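Local coordinates for protein gamma tubulin complex adapter mto2 (Schizosaccharomyces pombe, PDB 6GDJ) that acts with its partner mto1 to recruit the gamma-tubulin complex and promote nucleation of cytoplasmic microtubules, using this domain to dimerise, at residues 7-12 against 34-39; 27-32 against 57-62. All coordinates share one frame; numbering follows the deposited sequence.

Interaction 1. Residues 7-12 against 34-39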
loop_
_atom_site.group_PDB
_atom_site.type_symbol
_atom_site.label_atom_id
_atom_site.label_comp_id
_atom_site.label_asym_id
_atom_site.label_seq_id
_atom_site.Cartn_x
_atom_site.Cartn_y
_atom_site.Cartn_z
ATOM N N SER A 7 4.023 4.767 14.212
ATOM C CA SER A 7 5.294 4.098 14.462
ATOM C C SER A 7 5.450 2.719 13.917
ATOM O O SER A 7 6.492 2.387 13.384
ATOM C CB SER A 7 5.549 4.069 15.959
ATOM O OG SER A 7 5.484 5.394 16.359
ATOM N N THR A 8 4.386 1.926 13.954
ATOM C CA THR A 8 4.392 0.565 13.373
ATOM C C THR A 8 4.626 0.613 11.866
ATOM O O THR A 8 5.375 -0.162 11.328
ATOM C CB THR A 8 3.142 -0.271 13.729
ATOM O OG1 THR A 8 1.967 0.204 13.132
ATOM C CG2 THR A 8 2.997 -0.263 15.218
ATOM N N MET A 9 3.981 1.601 11.260
ATOM C CA MET A 9 4.091 1.799 9.822
ATOM C C MET A 9 5.524 2.284 9.419
ATOM O O MET A 9 6.129 1.718 8.504
ATOM C CB MET A 9 3.035 2.802 9.362
ATOM C CG MET A 9 3.103 3.154 7.906
ATOM S SD MET A 9 1.815 4.367 7.417
ATOM C CE MET A 9 2.354 5.821 8.298
ATOM N N GLN A 10 6.039 3.259 10.192
ATOM C CA GLN A 10 7.379 3.773 9.911
ATOM C C GLN A 10 8.387 2.642 10.053
ATOM O O GLN A 10 9.273 2.470 9.203
ATOM C CB GLN A 10 7.694 4.936 10.890
ATOM C CG GLN A 10 9.068 5.519 10.899
ATOM N N THR A 11 8.331 1.862 11.145
ATOM C CA THR A 11 9.312 0.778 11.328
ATOM C C THR A 11 9.253 -0.259 10.208
ATOM O O THR A 11 10.242 -0.727 9.678
ATOM C CB THR A 11 9.100 0.129 12.699
ATOM O OG1 THR A 11 9.372 1.119 13.696
ATOM C CG2 THR A 11 10.011 -1.113 12.892
ATOM N N ALA A 12 8.003 -0.638 9.829
ATOM C CA ALA A 12 7.840 -1.599 8.786
ATOM C C ALA A 12 8.367 -1.129 7.429
ATOM O O ALA A 12 9.003 -1.925 6.726
ATOM C CB ALA A 12 6.359 -1.986 8.661
ATOM N N ASN A 34 3.822 8.189 3.155
ATOM C CA ASN A 34 3.944 9.583 3.336
ATOM C C ASN A 34 2.617 10.369 3.423
ATOM O O ASN A 34 2.418 11.239 4.266
ATOM C CB ASN A 34 4.870 10.111 2.282
ATOM C CG ASN A 34 5.308 11.426 2.608
ATOM O OD1 ASN A 34 6.132 11.637 3.572
ATOM N ND2 ASN A 34 4.666 12.362 1.949
ATOM N N HIS A 35 1.647 10.015 2.552
ATOM C CA HIS A 35 0.341 10.606 2.669
ATOM C C HIS A 35 -0.368 10.189 3.961
ATOM O O HIS A 35 -1.082 10.995 4.549
ATOM C CB HIS A 35 -0.525 10.281 1.436
ATOM C CG HIS A 35 0.005 10.855 0.176
ATOM N ND1 HIS A 35 0.410 12.171 0.088
ATOM C CD2 HIS A 35 0.277 10.283 -1.018
ATOM C CE1 HIS A 35 0.840 12.405 -1.143
ATOM N NE2 HIS A 35 0.772 11.275 -1.840
ATOM N N ALA A 36 -0.136 8.951 4.427
ATOM C CA ALA A 36 -0.692 8.547 5.704
ATOM C C ALA A 36 -0.159 9.370 6.839
ATOM O O ALA A 36 -0.898 9.763 7.747
ATOM C CB ALA A 36 -0.472 7.058 5.932
ATOM N N ILE A 37 1.121 9.644 6.808
ATOM C CA ILE A 37 1.710 10.527 7.842
ATOM C C ILE A 37 1.020 11.909 7.827
ATOM O O ILE A 37 0.673 12.455 8.863
ATOM C CB ILE A 37 3.235 10.676 7.685
ATOM C CG1 ILE A 37 3.908 9.316 7.881
ATOM C CG2 ILE A 37 3.782 11.744 8.602
ATOM C CD1 ILE A 37 5.354 9.258 7.433
ATOM N N THR A 38 0.825 12.465 6.612
ATOM C CA THR A 38 0.118 13.732 6.497
ATOM C C THR A 38 -1.240 13.659 7.148
ATOM O O THR A 38 -1.633 14.554 7.861
ATOM C CB THR A 38 0.031 14.190 5.056
ATOM O OG1 THR A 38 1.321 14.250 4.507
ATOM C CG2 THR A 38 -0.695 15.507 4.920
ATOM N N LEU A 39 -1.985 12.559 6.871
ATOM C CA LEU A 39 -3.314 12.427 7.461
ATOM C C LEU A 39 -3.277 12.270 8.997
ATOM O O LEU A 39 -4.100 12.818 9.680
ATOM C CB LEU A 39 -4.023 11.197 6.853
ATOM C CG LEU A 39 -4.411 11.336 5.382
ATOM C CD1 LEU A 39 -4.754 10.055 4.732
ATOM C CD2 LEU A 39 -5.527 12.333 5.267
#
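No ring or side-chain amide takes part where M9 meets A36 and I37: faces and edges give way to thioether, methyl and methylene surfaces. The flat group worth noting is the peptide carbonyl of S7, one turn before T11. T11 N and T11 OG1 approach S7 O from opposite faces of its plane, the hydroxyl at 3.2 Å and tilted 32° out of that plane.

The CG of M9 lies anti to the backbone N (chi1 176°) and the chain runs on straight, carrying SD out to A36, whose CA lies 9.2 Å from M9 CA. This extended chain sets M9 SD against A36 CB at 3.8 Å; the bend at chi3, 67°, then turns the terminal methyl toward I37. M9 CE touches both A36 CB, 3.9 Å away, and I37 CG1, at 3.8 Å, in directions roughly at right angles. I37 begins pointing past the first helix, but its CG1 branch, placed beside the backbone N, returns toward M9.

Both M9 and A36 are buried, and each also packs on helix 46-72, M9 on C52 and A36 on L55. H35, T38 and L39 carry this helix into contact with the second subunit. The arrangement is that of a three-helix core: the methionine of helix 5-17 lies against an alanine of helix 23-42 in the dimerisation domain.

Interaction 2. Residues 27-32 against 57-62; sequences KPVEQA and ELCLGL
V29 faces three residues, L58, C59 and L62, with its two methyl groups divided between them. CG1 lies anti to the backbone N (chi1 171°) and meets the thiol: V29 CG1 to C59 SG is 3.7 Å, the closest approach between the two segments. The other branch, CG2, faces the leucines, with V29 CG2 at 4.2 Å from L62 CD1 and 4.4 Å from L58 CD2. V29 and L62 point at each other tip to tip, whereas L58, one turn earlier on the same helix, offers its CD2 methyl to the same valine branch. C59 presents its sulfur from a CB that points past the facing helix, and the chi1 of -74° sets SG beside its own backbone N.

The helices run nearly antiparallel, at 155° between their directions, with the segment axes 11.7 Å apart at closest approach. V29 CA and C59 CA, the nearest pair, are 7.9 Å apart, so methyl and sulfur tips do the bridging while the backbones stay well separated. P28 kinks the first helix just before V29, since its ring nitrogen cannot donate to the preceding turn.

Helix 5-17 adds A12 against C59 and L16 against L62. L58 of the second subunit packs on both V29 and L58, placing this contact at the dimer interface, while E30 is held by a salt bridge to R17. The contact itself is made of hydrocarbon and one thiol. Its cohesion therefore rests on burial of apolar surface and dispersion, without directional bonds between the segments.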
loop_
_atom_site.group_PDB
_atom_site.type_symbol
_atom_site.label_atom_id
_atom_site.label_comp_id
_atom_site.label_asym_id
_atom_site.label_seq_id
_atom_site.Cartn_x
_atom_site.Cartn_y
_atom_site.Cartn_z
ATOM N N LYS A 27 8.460 3.069 -4.655
ATOM C CA LYS A 27 8.017 4.428 -4.806
ATOM C C LYS A 27 6.558 4.654 -4.347
ATOM O O LYS A 27 6.291 5.485 -3.517
ATOM C CB LYS A 27 8.313 4.937 -6.233
ATOM C CG LYS A 27 7.956 6.411 -6.525
ATOM C CD LYS A 27 8.135 6.818 -8.028
ATOM N N PRO A 28 5.602 3.821 -4.863
ATOM C CA PRO A 28 4.218 4.050 -4.430
ATOM C C PRO A 28 4.014 3.725 -2.945
ATOM O O PRO A 28 3.209 4.367 -2.304
ATOM C CB PRO A 28 3.422 3.124 -5.379
ATOM C CG PRO A 28 4.354 2.374 -6.154
ATOM C CD PRO A 28 5.694 2.959 -6.046
ATOM N N VAL A 29 4.716 2.699 -2.426
ATOM C CA VAL A 29 4.592 2.415 -0.982
ATOM C C VAL A 29 5.077 3.592 -0.192
ATOM O O VAL A 29 4.421 4.015 0.713
ATOM C CB VAL A 29 5.377 1.141 -0.595
ATOM C CG1 VAL A 29 5.390 1.028 0.922
ATOM C CG2 VAL A 29 4.768 -0.108 -1.227
ATOM N N GLU A 30 6.249 4.117 -0.561
ATOM C CA GLU A 30 6.735 5.298 0.171
ATOM C C GLU A 30 5.797 6.505 0.095
ATOM O O GLU A 30 5.564 7.225 1.061
ATOM C CB GLU A 30 8.092 5.709 -0.394
ATOM C CG GLU A 30 9.205 4.690 -0.164
ATOM C CD GLU A 30 10.166 5.034 0.935
ATOM O OE1 GLU A 30 9.868 5.982 1.701
ATOM O OE2 GLU A 30 11.128 4.208 1.077
ATOM N N GLN A 31 5.242 6.701 -1.084
ATOM C CA GLN A 31 4.341 7.836 -1.271
ATOM C C GLN A 31 3.047 7.632 -0.433
ATOM O O GLN A 31 2.582 8.558 0.207
ATOM C CB GLN A 31 4.035 8.037 -2.751
ATOM C CG GLN A 31 5.227 8.422 -3.573
ATOM C CD GLN A 31 5.564 9.837 -3.461
ATOM O OE1 GLN A 31 5.011 10.539 -2.604
ATOM N NE2 GLN A 31 6.464 10.315 -4.352
ATOM N N ALA A 32 2.548 6.386 -0.440
ATOM C CA ALA A 32 1.331 6.103 0.364
ATOM C C ALA A 32 1.566 6.305 1.869
ATOM O O ALA A 32 0.779 6.907 2.548
ATOM C CB ALA A 32 0.812 4.725 0.100
ATOM N N GLU A 57 1.270 -3.566 7.633
ATOM C CA GLU A 57 1.104 -4.957 7.251
ATOM C C GLU A 57 1.517 -5.267 5.788
ATOM O O GLU A 57 2.065 -6.313 5.481
ATOM C CB GLU A 57 -0.354 -5.442 7.524
ATOM C CG GLU A 57 -0.817 -5.393 8.944
ATOM N N LEU A 58 1.247 -4.297 4.898
ATOM C CA LEU A 58 1.670 -4.446 3.529
ATOM C C LEU A 58 3.218 -4.532 3.431
ATOM O O LEU A 58 3.781 -5.390 2.763
ATOM C CB LEU A 58 1.171 -3.250 2.732
ATOM C CG LEU A 58 1.723 -3.244 1.303
ATOM C CD1 LEU A 58 1.448 -4.466 0.495
ATOM C CD2 LEU A 58 1.211 -2.013 0.629
ATOM N N CYS A 59 3.853 -3.612 4.143
ATOM C CA CYS A 59 5.321 -3.563 4.162
ATOM C C CYS A 59 5.880 -4.866 4.708
ATOM O O CYS A 59 6.827 -5.406 4.178
ATOM C CB CYS A 59 5.802 -2.381 4.991
ATOM S SG CYS A 59 5.603 -0.775 4.184
ATOM N N LEU A 60 5.260 -5.362 5.770
ATOM C CA LEU A 60 5.730 -6.629 6.351
ATOM C C LEU A 60 5.483 -7.854 5.460
ATOM O O LEU A 60 6.241 -8.801 5.398
ATOM C CB LEU A 60 5.129 -6.827 7.735
ATOM C CG LEU A 60 5.560 -5.806 8.815
ATOM C CD1 LEU A 60 4.873 -6.147 10.143
ATOM C CD2 LEU A 60 7.076 -5.713 8.866
ATOM N N GLY A 61 4.394 -7.801 4.660
ATOM C CA GLY A 61 4.143 -8.876 3.738
ATOM C C GLY A 61 5.122 -8.856 2.601
ATOM O O GLY A 61 5.593 -9.890 2.183
ATOM N N LEU A 62 5.493 -7.621 2.155
ATOM C CA LEU A 62 6.564 -7.495 1.145
ATOM C C LEU A 62 7.942 -7.954 1.660
ATOM O O LEU A 62 8.679 -8.636 0.972
ATOM C CB LEU A 62 6.651 -6.051 0.620
ATOM C CG LEU A 62 5.434 -5.595 -0.185
ATOM C CD1 LEU A 62 5.454 -4.105 -0.317
ATOM C CD2 LEU A 62 5.424 -6.297 -1.546
#

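Overall arrangement
Interactions 1 and 2 have centres 10 Å apart and share helix 23-42, which uses 34-39 for the first and 27-32 for the second. Along the chain the segments alternate, 7-12, 27-32, 34-39, 57-62, so the two contacts interlock. They also touch directly: A12 O lies 3.7 Å from C59 CB, and A12 CB is 3.8 Å from L60 CD2, joining helix 5-17 to helix 46-72. All three helices are thereby tied into one compact core. Both contacts also reach the second subunit, interaction 2 through V29 and L58 on L58 of that subunit. C52 and C59, presumably the twin cysteines of the domain's name, lie beside M9 and V29 respectively.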